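Local atomic coordinates of fanconi-associated nuclease 1 homolog (Pseudomonas aeruginosa, PDB entry 5Y7Q), a protein that belongs to the Fanconi-associated nuclease 1 family and combines helix-turn-helix, SAP and VRR-NUC regions in one largely helical chain. Residues T126-Q131 against P168-L173; V239-H244 against P273-R278; W120-P125 against V184-C189; K281-F286 against Q300-Q305. All coordinates share one frame; numbering follows the deposited sequence.

Overall arrangement
Along the chain, contact 3 closes a long loop inside which contact 1 is nested; contacts 2 and 4 follow in series. Contacts 1 and 3 are neighbours, with centres about 14 Å apart: strand 121-123 is followed, after Gln124 and Pro125, by strand 126-127, and Leu173 packs on Val184. Contact 3 belongs to a three-stranded antiparallel sheet, contact 1 to a two-stranded one in the SAP domain, and the two small sheets adjoin. Contacts 2 and 4, centres about 16 Å apart, share helix 273-292, which meets helix 236-253 near its start and helix 296-304 further along. The two pairs are separate, their centres 30 Å or more apart: one joins small sheets, the other packs helices.

Contact 1 of 4, residues T126-Q131 against P168-L173; sequences TLELAQ and PEARRL
Thr126 holds OG1 beside its backbone N (chi1 -58°), which turns CG2 anti to that N and lays the methyl 3.6 Å from Ala170 CB. Glu128 starts out pointing away from 168-173 but folds back at chi2 (-71°), bringing OE2 to 3.5 Å from the same Ala170 CB. The Ala170 methyl therefore lies among Thr126 CG2, the carboxylate of Glu128 and the carbonyl oxygen of Leu127. Leu127 and Leu173 run side by side in the same direction, Leu127 CD1 touching Leu173 CB at 4.0 Å, and both are buried; beyond them Leu127 packs on Leu94 and Leu173 on Phe180.

The backbones join as a short, weakly bonded two-stranded antiparallel sheet, 126-127 with 171-172, both strands belonging to the SAP domain and linked by a connection about half helical. The sheet rests on Leu127 and Arg171, its hydrogen-bonded pair: Leu127 N donates to Arg171 O at 2.8 Å, nearly straight (163°), and Arg171 N returns a longer bond to Leu127 O at 3.2 Å. Right after the strand, Glu128 occupies the N-cap of helix 129-135. The Gln131 side chain folds back so that its OE1 accepts from Glu128 N at 2.8 Å, which ties the first turn of the helix to the end of the strand. Arg172 N is held by Glu175 OE2.

Contact 2 of 4, residues V239-H244 against P273-R278; sequences VDAYLH and PWLEGR
Tyr242 and Arg278 stack across this contact, in which helix 236-253 and helix 273-292 run side by side as a nearly parallel helix pair, the short axes 10.2 Å apart and 11° from parallel. The connection between the two segments is itself largely helical.

The cation-pi interaction comes first. The guanidinium of Arg278 lies flat on the Tyr242 ring, centres 4.1 Å apart and planes at 15°, with NE over one face of the ring. Arg278 reaches this place because its chain bends twice, at chi2 and again at chi3 (-40°). Such a stack probably lets the ring stabilise the positive charge. Tyr242 OH also lies over the guanidinium, near NH1, but the angle is too poor for a hydrogen bond.

Apolar contacts between the helices centre on Leu275. It points toward helix 236-253 and divides its methyls between two residues: CD2 meets Ala241 CB at 3.5 Å, while CD1 lies 4.0 Å from Tyr242 CB. Trp274 and Tyr242 cross at about a right angle. The Trp274 ring also meets that of Phe233, and Tyr242 also touches Leu198 of helix 190-201.

Two polar links lead out of the pair: Asp240 forms a salt bridge with Arg195, and Leu275 N donates to Asn272 OD1 at the start of helix 273-292. Where the two aromatic side chains touch, Trp274 CZ2 approaches Tyr242 CE2 at 4.0 Å.

Contact 3 of 4, residues W120-P125 against V184-C189; sequences WVDAQP and VYELRC
Glu186 reaches across to Pro125 along almost its whole length. Its CB lies 3.8 Å from Pro125 CB and also touches CG of that ring. CG is anti to the backbone N (chi1 179°) and the chain stays extended beyond it, which carries CD past the same proline CB. At the tip, OE1 meets Pro125 CB at 3.7 Å and stands 3.8 Å from Asp122 OD2, two like charges on one face of the sheet. Arg188 approaches this pair: Asp122 OD2 lies at the edge of its guanidinium, near the plane, in a long salt bridge to NH2 of 3.9 Å, with carboxylate and guanidinium planes 49° apart. The arginine may partly offset the repulsion between the two carboxylates.

The backbones of 121-123 and 184-187 are antiparallel. Asp122 and Glu186 are the hydrogen-bonded pair, Asp122 N to Glu186 O at 2.8 Å and Glu186 N to Asp122 O at 2.9 Å. Beyond the strand, Arg188 N donates to Trp120 O in an almost straight bond (177°).

On the other face Val121, Tyr185 and Leu187 pack together, Val121 CG1 reaching Tyr185 CB at 3.7 Å, and are covered by helices 78-89 and 108-118. Tyr185 OH is bonded to Glu97. Trp120 meets Cys189 obliquely in a sulfur-aromatic contact.

Strand 94-96 completes the sheet on the far side of 184-187, and this 1-3-2 antiparallel order, packed against helices, is consistent with a winged helix-turn-helix arrangement.

Contact 4 of 4, residues K281-F286 against Q300-Q305; sequences KLLFQF and QRLYRQ
Phe284 receives the edge of Tyr303 on one face of its ring, Tyr303 CE1 standing 3.6 Å above the plane and displaced toward the rim. The pair is an offset edge-to-face stack, centroids 5.3 Å apart and planes at 63°. It bridges an antiparallel alpha-alpha hairpin, in which helix 273-292 packs against helix 296-304 with the short axes 8.3 Å apart and 162° between their directions. Phe284 also meets the ring of His308, while the hydroxyl of Tyr303 is held by Glu291.

Phe286 has Leu282 O above one face of its ring, and meets Phe252 edge-to-face. Its CB, rather than the ring, serves helix 296-304: Leu302 CD1 touches Phe286 CB at 3.7 Å. Leu283 and Leu302 point toward each other between the helices, and Leu262 of helix 258-264 also touches Leu302.

Away from this interface, Arg304 NE and NH2 both donate to Gln300 OE1, a side-on grip one turn along the helix. Gln305 is the first residue past the end of helix 296-304. Its CG lies between the backbone N and the carbonyl carbon (chi1 78°), and from there the extended chain crosses Leu283 at about a right angle, with Gln305 CG 3.7 Å from Leu283 CD1.

Contact 1 of 4, residues T126-Q131 against P168-L173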
# COMPACT_ATOMS: atom_id res chain seq x y z
N THR A 126 -9.92 -22.32 -25.62
CA THR A 126 -9.34 -21.69 -26.80
C THR A 126 -8.20 -20.78 -26.37
O THR A 126 -8.33 -20.01 -25.42
CB THR A 126 -10.40 -20.90 -27.56
OG1 THR A 126 -11.46 -21.79 -27.92
CG2 THR A 126 -9.81 -20.32 -28.83
N LEU A 127 -7.07 -20.89 -27.06
CA LEU A 127 -5.83 -20.28 -26.62
C LEU A 127 -5.33 -19.27 -27.65
O LEU A 127 -5.26 -19.59 -28.85
CB LEU A 127 -4.77 -21.35 -26.35
CG LEU A 127 -5.12 -22.31 -25.20
CD1 LEU A 127 -4.27 -23.60 -25.20
CD2 LEU A 127 -5.00 -21.60 -23.85
N GLU A 128 -5.05 -18.06 -27.19
CA GLU A 128 -4.18 -17.14 -27.92
C GLU A 128 -2.75 -17.66 -27.88
O GLU A 128 -2.35 -18.37 -26.95
CB GLU A 128 -4.26 -15.74 -27.32
CG GLU A 128 -5.57 -15.04 -27.61
CD GLU A 128 -5.72 -14.63 -29.07
OE1 GLU A 128 -4.68 -14.34 -29.72
OE2 GLU A 128 -6.86 -14.61 -29.59
N LEU A 129 -1.99 -17.32 -28.92
CA LEU A 129 -0.63 -17.82 -29.05
C LEU A 129 0.18 -17.55 -27.79
O LEU A 129 0.97 -18.40 -27.36
CB LEU A 129 0.04 -17.17 -30.25
CG LEU A 129 1.49 -17.52 -30.54
CD1 LEU A 129 1.77 -19.02 -30.49
CD2 LEU A 129 1.75 -16.97 -31.91
N ALA A 130 -0.03 -16.38 -27.18
CA ALA A 130 0.68 -16.04 -25.95
C ALA A 130 0.35 -17.02 -24.83
O ALA A 130 1.23 -17.41 -24.05
CB ALA A 130 0.34 -14.61 -25.53
N GLN A 131 -0.93 -17.43 -24.73
CA GLN A 131 -1.33 -18.36 -23.68
C GLN A 131 -0.74 -19.74 -23.93
O GLN A 131 -0.30 -20.43 -23.00
CB GLN A 131 -2.85 -18.44 -23.58
CG GLN A 131 -3.60 -17.16 -23.92
CD GLN A 131 -5.11 -17.34 -23.78
OE1 GLN A 131 -5.88 -17.05 -24.69
NE2 GLN A 131 -5.53 -17.82 -22.63
N PRO A 168 -2.37 -14.99 -35.66
CA PRO A 168 -3.28 -14.23 -34.80
C PRO A 168 -4.48 -15.04 -34.32
O PRO A 168 -5.02 -14.74 -33.24
CB PRO A 168 -3.71 -13.06 -35.70
CG PRO A 168 -3.68 -13.66 -37.07
CD PRO A 168 -2.54 -14.65 -37.08
N GLU A 169 -4.92 -16.04 -35.09
CA GLU A 169 -6.16 -16.76 -34.80
C GLU A 169 -5.94 -17.75 -33.66
O GLU A 169 -4.97 -18.52 -33.65
CB GLU A 169 -6.68 -17.47 -36.06
CG GLU A 169 -6.05 -18.82 -36.42
CD GLU A 169 -5.25 -18.79 -37.72
OE1 GLU A 169 -5.83 -19.01 -38.80
OE2 GLU A 169 -4.02 -18.55 -37.63
N ALA A 170 -6.83 -17.70 -32.67
CA ALA A 170 -6.76 -18.60 -31.53
C ALA A 170 -7.35 -19.97 -31.88
O ALA A 170 -8.21 -20.10 -32.77
CB ALA A 170 -7.49 -18.00 -30.33
N ARG A 171 -6.86 -20.99 -31.19
CA ARG A 171 -7.20 -22.38 -31.48
C ARG A 171 -7.34 -23.12 -30.16
O ARG A 171 -6.80 -22.70 -29.14
CB ARG A 171 -6.12 -23.04 -32.36
CG ARG A 171 -5.83 -22.31 -33.68
CD ARG A 171 -4.46 -22.67 -34.30
NE ARG A 171 -4.33 -22.17 -35.68
CZ ARG A 171 -3.45 -22.62 -36.57
NH1 ARG A 171 -2.60 -23.60 -36.26
NH2 ARG A 171 -3.42 -22.11 -37.80
N ARG A 172 -8.07 -24.23 -30.18
CA ARG A 172 -7.94 -25.16 -29.06
C ARG A 172 -6.51 -25.71 -29.05
O ARG A 172 -5.78 -25.61 -30.04
CB ARG A 172 -8.96 -26.32 -29.16
CG ARG A 172 -10.41 -25.92 -29.51
CD ARG A 172 -11.28 -27.14 -29.90
NE ARG A 172 -11.89 -27.02 -31.23
CZ ARG A 172 -11.79 -27.92 -32.23
NH1 ARG A 172 -11.10 -29.05 -32.07
NH2 ARG A 172 -12.39 -27.71 -33.40
N LEU A 173 -6.10 -26.25 -27.91
CA LEU A 173 -4.79 -26.89 -27.84
C LEU A 173 -4.66 -28.02 -28.86
O LEU A 173 -3.60 -28.19 -29.47
CB LEU A 173 -4.53 -27.43 -26.43
CG LEU A 173 -3.28 -28.32 -26.25
CD1 LEU A 173 -2.02 -27.67 -26.79
CD2 LEU A 173 -3.06 -28.70 -24.78

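Contact 2 of 4, residues V239-H244 against P273-R278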
# COMPACT_ATOMS: atom_id res chain seq x y z
N VAL A 239 -19.62 -2.87 -3.70
CA VAL A 239 -18.78 -3.93 -4.27
C VAL A 239 -18.63 -3.73 -5.77
O VAL A 239 -17.50 -3.66 -6.30
CB VAL A 239 -19.36 -5.32 -3.95
CG1 VAL A 239 -18.44 -6.42 -4.48
CG2 VAL A 239 -19.62 -5.46 -2.46
N ASP A 240 -19.76 -3.64 -6.49
CA ASP A 240 -19.71 -3.38 -7.93
C ASP A 240 -18.76 -2.23 -8.27
O ASP A 240 -17.97 -2.32 -9.22
CB ASP A 240 -21.11 -3.07 -8.48
CG ASP A 240 -22.05 -4.26 -8.40
OD1 ASP A 240 -21.57 -5.40 -8.37
OD2 ASP A 240 -23.29 -4.05 -8.39
N ALA A 241 -18.81 -1.15 -7.50
CA ALA A 241 -18.02 0.02 -7.84
C ALA A 241 -16.54 -0.22 -7.61
O ALA A 241 -15.71 0.13 -8.45
CB ALA A 241 -18.49 1.24 -7.06
N TYR A 242 -16.19 -0.80 -6.45
CA TYR A 242 -14.78 -1.14 -6.19
C TYR A 242 -14.22 -1.97 -7.32
O TYR A 242 -13.11 -1.73 -7.81
CB TYR A 242 -14.66 -1.89 -4.85
CG TYR A 242 -13.29 -1.93 -4.21
CD1 TYR A 242 -12.25 -2.65 -4.77
CD2 TYR A 242 -13.04 -1.27 -3.01
CE1 TYR A 242 -10.99 -2.69 -4.18
CE2 TYR A 242 -11.78 -1.30 -2.41
CZ TYR A 242 -10.76 -2.02 -3.00
OH TYR A 242 -9.50 -2.07 -2.41
N LEU A 243 -15.02 -2.95 -7.80
CA LEU A 243 -14.57 -3.77 -8.91
C LEU A 243 -14.40 -2.94 -10.17
O LEU A 243 -13.47 -3.18 -10.96
CB LEU A 243 -15.55 -4.91 -9.15
CG LEU A 243 -15.41 -5.98 -8.08
CD1 LEU A 243 -16.52 -6.99 -8.21
CD2 LEU A 243 -14.04 -6.64 -8.15
N HIS A 244 -15.25 -1.95 -10.38
CA HIS A 244 -15.10 -1.16 -11.59
C HIS A 244 -13.84 -0.29 -11.54
O HIS A 244 -13.10 -0.21 -12.52
CB HIS A 244 -16.32 -0.29 -11.85
CG HIS A 244 -16.23 0.43 -13.15
ND1 HIS A 244 -16.39 1.79 -13.26
CD2 HIS A 244 -15.93 -0.03 -14.39
CE1 HIS A 244 -16.23 2.14 -14.53
NE2 HIS A 244 -15.94 1.05 -15.23
N PRO A 273 -17.99 7.43 0.98
CA PRO A 273 -16.75 8.21 0.95
C PRO A 273 -15.50 7.38 0.75
O PRO A 273 -14.61 7.78 -0.01
CB PRO A 273 -16.76 8.92 2.31
CG PRO A 273 -17.48 7.97 3.20
CD PRO A 273 -18.53 7.28 2.34
N TRP A 274 -15.40 6.22 1.41
CA TRP A 274 -14.18 5.42 1.29
C TRP A 274 -13.99 4.92 -0.14
O TRP A 274 -12.85 4.71 -0.58
CB TRP A 274 -14.21 4.28 2.31
CG TRP A 274 -13.65 2.98 1.85
CD1 TRP A 274 -12.35 2.69 1.55
CD2 TRP A 274 -14.38 1.76 1.67
NE1 TRP A 274 -12.23 1.37 1.17
CE2 TRP A 274 -13.47 0.78 1.24
CE3 TRP A 274 -15.74 1.41 1.81
CZ2 TRP A 274 -13.85 -0.53 0.96
CZ3 TRP A 274 -16.12 0.12 1.54
CH2 TRP A 274 -15.18 -0.84 1.12
N LEU A 275 -15.10 4.79 -0.89
CA LEU A 275 -15.06 4.46 -2.32
C LEU A 275 -14.64 5.67 -3.16
O LEU A 275 -13.85 5.54 -4.11
CB LEU A 275 -16.44 3.97 -2.74
CG LEU A 275 -16.63 2.94 -3.85
CD1 LEU A 275 -15.68 1.79 -3.70
CD2 LEU A 275 -18.07 2.45 -3.78
N GLU A 276 -15.16 6.86 -2.81
CA GLU A 276 -14.76 8.10 -3.47
C GLU A 276 -13.28 8.38 -3.30
O GLU A 276 -12.66 9.05 -4.14
CB GLU A 276 -15.61 9.26 -2.93
CG GLU A 276 -15.31 10.65 -3.50
CD GLU A 276 -15.72 10.81 -4.96
OE1 GLU A 276 -16.33 9.88 -5.52
OE2 GLU A 276 -15.43 11.88 -5.54
N GLY A 277 -12.67 7.86 -2.22
CA GLY A 277 -11.23 7.91 -2.11
C GLY A 277 -10.53 7.15 -3.23
O GLY A 277 -9.62 7.66 -3.87
N ARG A 278 -10.96 5.91 -3.47
CA ARG A 278 -10.39 5.12 -4.56
C ARG A 278 -10.55 5.83 -5.90
O ARG A 278 -9.60 5.93 -6.68
CB ARG A 278 -11.07 3.75 -4.62
CG ARG A 278 -11.42 3.15 -3.27
CD ARG A 278 -10.39 2.13 -2.85
NE ARG A 278 -9.97 1.34 -4.00
CZ ARG A 278 -8.84 0.65 -4.04
NH1 ARG A 278 -8.04 0.65 -2.98
NH2 ARG A 278 -8.53 -0.04 -5.13

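Contact 3 of 4, residues W120-P125 against V184-C189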
# COMPACT_ATOMS: atom_id res chain seq x y z
N TRP A 120 -17.33 -24.71 -14.29
CA TRP A 120 -16.33 -23.91 -13.60
C TRP A 120 -14.92 -24.19 -14.09
O TRP A 120 -14.01 -23.43 -13.78
CB TRP A 120 -16.41 -24.15 -12.10
CG TRP A 120 -17.72 -23.76 -11.51
CD1 TRP A 120 -18.72 -23.04 -12.11
CD2 TRP A 120 -18.19 -24.08 -10.21
NE1 TRP A 120 -19.78 -22.89 -11.25
CE2 TRP A 120 -19.48 -23.52 -10.08
CE3 TRP A 120 -17.64 -24.78 -9.13
CZ2 TRP A 120 -20.22 -23.64 -8.91
CZ3 TRP A 120 -18.37 -24.89 -7.98
CH2 TRP A 120 -19.66 -24.33 -7.88
N VAL A 121 -14.72 -25.27 -14.84
CA VAL A 121 -13.46 -25.53 -15.52
C VAL A 121 -13.80 -26.00 -16.93
O VAL A 121 -14.66 -26.87 -17.10
CB VAL A 121 -12.60 -26.59 -14.78
CG1 VAL A 121 -11.36 -26.96 -15.59
CG2 VAL A 121 -12.18 -26.10 -13.40
N ASP A 122 -13.20 -25.35 -17.93
CA ASP A 122 -13.16 -25.80 -19.32
C ASP A 122 -12.02 -26.80 -19.47
O ASP A 122 -10.89 -26.50 -19.08
CB ASP A 122 -12.90 -24.61 -20.26
CG ASP A 122 -14.14 -24.07 -20.96
OD1 ASP A 122 -15.02 -24.88 -21.35
OD2 ASP A 122 -14.21 -22.83 -21.15
N ALA A 123 -12.31 -27.99 -19.99
CA ALA A 123 -11.25 -28.69 -20.70
C ALA A 123 -11.20 -28.16 -22.12
O ALA A 123 -12.17 -27.59 -22.61
CB ALA A 123 -11.41 -30.19 -20.67
N GLN A 124 -10.05 -28.31 -22.75
CA GLN A 124 -9.89 -27.84 -24.13
C GLN A 124 -10.48 -26.44 -24.33
O GLN A 124 -11.48 -26.27 -25.05
CB GLN A 124 -10.53 -28.84 -25.11
CG GLN A 124 -9.93 -28.82 -26.54
CD GLN A 124 -9.60 -30.21 -27.07
OE1 GLN A 124 -8.60 -30.81 -26.66
NE2 GLN A 124 -10.43 -30.73 -27.98
N PRO A 125 -9.90 -25.42 -23.71
CA PRO A 125 -10.29 -24.04 -23.99
C PRO A 125 -9.65 -23.57 -25.29
O PRO A 125 -8.90 -24.30 -25.93
CB PRO A 125 -9.70 -23.27 -22.82
CG PRO A 125 -8.40 -24.02 -22.60
CD PRO A 125 -8.75 -25.47 -22.78
N VAL A 184 -5.04 -29.67 -20.82
CA VAL A 184 -4.91 -28.32 -20.29
C VAL A 184 -6.28 -27.84 -19.83
O VAL A 184 -7.23 -27.82 -20.62
CB VAL A 184 -4.31 -27.37 -21.34
CG1 VAL A 184 -4.64 -25.96 -21.00
CG2 VAL A 184 -2.81 -27.55 -21.41
N TYR A 185 -6.38 -27.42 -18.57
CA TYR A 185 -7.63 -26.94 -17.98
C TYR A 185 -7.60 -25.43 -17.82
O TYR A 185 -6.55 -24.83 -17.56
CB TYR A 185 -7.86 -27.61 -16.63
CG TYR A 185 -7.81 -29.12 -16.70
CD1 TYR A 185 -8.88 -29.86 -17.16
CD2 TYR A 185 -6.67 -29.81 -16.32
CE1 TYR A 185 -8.84 -31.23 -17.24
CE2 TYR A 185 -6.62 -31.18 -16.37
CZ TYR A 185 -7.70 -31.89 -16.84
OH TYR A 185 -7.65 -33.27 -16.92
N GLU A 186 -8.77 -24.81 -18.00
CA GLU A 186 -8.95 -23.38 -17.78
C GLU A 186 -10.05 -23.16 -16.74
O GLU A 186 -11.19 -23.61 -16.93
CB GLU A 186 -9.30 -22.64 -19.07
CG GLU A 186 -9.53 -21.14 -18.85
CD GLU A 186 -9.96 -20.40 -20.12
OE1 GLU A 186 -11.08 -20.65 -20.64
OE2 GLU A 186 -9.17 -19.54 -20.59
N LEU A 187 -9.72 -22.41 -15.68
CA LEU A 187 -10.69 -22.01 -14.66
C LEU A 187 -11.59 -20.89 -15.18
O LEU A 187 -11.10 -19.93 -15.76
CB LEU A 187 -9.92 -21.58 -13.43
CG LEU A 187 -10.49 -21.20 -12.09
CD1 LEU A 187 -11.37 -22.31 -11.53
CD2 LEU A 187 -9.21 -21.03 -11.27
N ARG A 188 -12.91 -21.06 -15.07
CA ARG A 188 -13.85 -20.05 -15.57
C ARG A 188 -14.61 -19.26 -14.51
O ARG A 188 -15.42 -18.40 -14.88
CB ARG A 188 -14.83 -20.70 -16.55
CG ARG A 188 -14.27 -20.77 -17.97
CD ARG A 188 -14.98 -19.81 -18.90
NE ARG A 188 -16.34 -19.50 -18.45
CZ ARG A 188 -17.40 -20.32 -18.56
NH1 ARG A 188 -18.59 -19.94 -18.10
NH2 ARG A 188 -17.25 -21.52 -19.10
N CYS A 189 -14.44 -19.54 -13.22
CA CYS A 189 -15.14 -18.85 -12.14
C CYS A 189 -14.32 -17.74 -11.42
O CYS A 189 -14.76 -17.24 -10.38
CB CYS A 189 -15.67 -19.87 -11.13
SG CYS A 189 -14.42 -20.94 -10.37

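Contact 4 of 4, residues K281-F286 against Q300-Q305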
# COMPACT_ATOMS: atom_id res chain seq x y z
N LYS A 281 -8.23 8.93 -6.06
CA LYS A 281 -6.85 8.52 -6.29
C LYS A 281 -6.63 8.19 -7.76
O LYS A 281 -5.62 8.61 -8.36
CB LYS A 281 -6.51 7.32 -5.40
CG LYS A 281 -5.05 6.86 -5.51
CD LYS A 281 -4.74 5.66 -4.60
CE LYS A 281 -3.25 5.26 -4.63
NZ LYS A 281 -2.96 3.94 -3.98
N LEU A 282 -7.57 7.47 -8.36
CA LEU A 282 -7.39 7.04 -9.74
C LEU A 282 -7.31 8.23 -10.68
O LEU A 282 -6.40 8.33 -11.51
CB LEU A 282 -8.53 6.11 -10.11
CG LEU A 282 -8.52 5.32 -11.38
CD1 LEU A 282 -7.44 4.31 -11.30
CD2 LEU A 282 -9.87 4.66 -11.46
N LEU A 283 -8.26 9.16 -10.56
CA LEU A 283 -8.16 10.43 -11.29
C LEU A 283 -6.79 11.05 -11.12
O LEU A 283 -6.17 11.49 -12.10
CB LEU A 283 -9.23 11.40 -10.80
CG LEU A 283 -10.61 11.05 -11.30
CD1 LEU A 283 -11.59 12.07 -10.75
CD2 LEU A 283 -10.62 11.06 -12.81
N PHE A 284 -6.30 11.10 -9.88
CA PHE A 284 -4.98 11.67 -9.62
C PHE A 284 -3.92 11.05 -10.53
O PHE A 284 -3.24 11.75 -11.28
CB PHE A 284 -4.63 11.49 -8.13
CG PHE A 284 -3.47 12.32 -7.65
CD1 PHE A 284 -3.63 13.65 -7.34
CD2 PHE A 284 -2.22 11.74 -7.47
CE1 PHE A 284 -2.56 14.40 -6.90
CE2 PHE A 284 -1.15 12.48 -7.03
CZ PHE A 284 -1.31 13.81 -6.74
N GLN A 285 -3.81 9.71 -10.51
CA GLN A 285 -2.77 9.09 -11.32
C GLN A 285 -2.97 9.37 -12.80
O GLN A 285 -1.99 9.58 -13.54
CB GLN A 285 -2.72 7.59 -11.05
CG GLN A 285 -2.92 7.27 -9.60
CD GLN A 285 -1.97 6.21 -9.09
OE1 GLN A 285 -2.23 5.59 -8.07
NE2 GLN A 285 -0.86 6.01 -9.81
N PHE A 286 -4.23 9.38 -13.26
CA PHE A 286 -4.49 9.76 -14.65
C PHE A 286 -3.83 11.10 -14.95
O PHE A 286 -3.12 11.25 -15.95
CB PHE A 286 -5.99 9.85 -14.93
CG PHE A 286 -6.67 8.53 -14.98
CD1 PHE A 286 -5.96 7.35 -14.85
CD2 PHE A 286 -8.05 8.46 -15.18
CE1 PHE A 286 -6.61 6.14 -14.91
CE2 PHE A 286 -8.70 7.25 -15.24
CZ PHE A 286 -7.98 6.09 -15.10
N GLN A 300 -4.50 19.43 -15.64
CA GLN A 300 -5.20 20.40 -14.82
C GLN A 300 -6.66 20.01 -14.60
O GLN A 300 -7.14 19.99 -13.46
CB GLN A 300 -5.10 21.76 -15.50
CG GLN A 300 -5.97 22.76 -14.84
CD GLN A 300 -7.29 22.92 -15.52
OE1 GLN A 300 -8.22 23.49 -14.94
NE2 GLN A 300 -7.38 22.44 -16.74
N ARG A 301 -7.40 19.71 -15.68
CA ARG A 301 -8.79 19.28 -15.55
C ARG A 301 -8.93 18.13 -14.55
O ARG A 301 -9.73 18.20 -13.59
CB ARG A 301 -9.33 18.85 -16.91
CG ARG A 301 -10.54 19.58 -17.43
CD ARG A 301 -11.23 18.72 -18.51
NE ARG A 301 -11.85 19.53 -19.56
CZ ARG A 301 -11.26 19.86 -20.71
NH1 ARG A 301 -11.92 20.61 -21.59
NH2 ARG A 301 -10.03 19.45 -20.98
N LEU A 302 -8.14 17.06 -14.75
CA LEU A 302 -8.30 15.86 -13.94
C LEU A 302 -7.89 16.10 -12.48
O LEU A 302 -8.59 15.67 -11.57
CB LEU A 302 -7.51 14.69 -14.55
CG LEU A 302 -7.84 14.24 -15.98
CD1 LEU A 302 -6.87 13.15 -16.47
CD2 LEU A 302 -9.26 13.71 -16.10
N TYR A 303 -6.77 16.78 -12.25
CA TYR A 303 -6.43 17.20 -10.88
C TYR A 303 -7.55 18.03 -10.25
O TYR A 303 -7.89 17.84 -9.07
CB TYR A 303 -5.14 18.01 -10.87
CG TYR A 303 -3.84 17.25 -11.03
CD1 TYR A 303 -3.58 16.09 -10.27
CD2 TYR A 303 -2.85 17.70 -11.91
CE1 TYR A 303 -2.36 15.41 -10.41
CE2 TYR A 303 -1.66 17.02 -12.05
CZ TYR A 303 -1.42 15.88 -11.30
OH TYR A 303 -0.22 15.23 -11.46
N ARG A 304 -8.13 18.97 -11.00
CA ARG A 304 -9.15 19.85 -10.44
C ARG A 304 -10.41 19.11 -10.05
O ARG A 304 -11.09 19.51 -9.11
CB ARG A 304 -9.47 20.99 -11.40
CG ARG A 304 -8.58 22.20 -11.15
CD ARG A 304 -9.36 23.47 -11.06
NE ARG A 304 -9.10 24.27 -12.24
CZ ARG A 304 -9.59 25.48 -12.44
NH1 ARG A 304 -10.38 26.02 -11.50
NH2 ARG A 304 -9.30 26.14 -13.55
N GLN A 305 -10.74 18.01 -10.72
CA GLN A 305 -11.94 17.28 -10.28
C GLN A 305 -11.63 16.20 -9.24
O GLN A 305 -12.51 15.39 -8.93
CB GLN A 305 -12.70 16.70 -11.48
CG GLN A 305 -12.14 15.47 -12.10
CD GLN A 305 -12.66 15.30 -13.51
OE1 GLN A 305 -13.24 14.26 -13.85
NE2 GLN A 305 -12.48 16.34 -14.33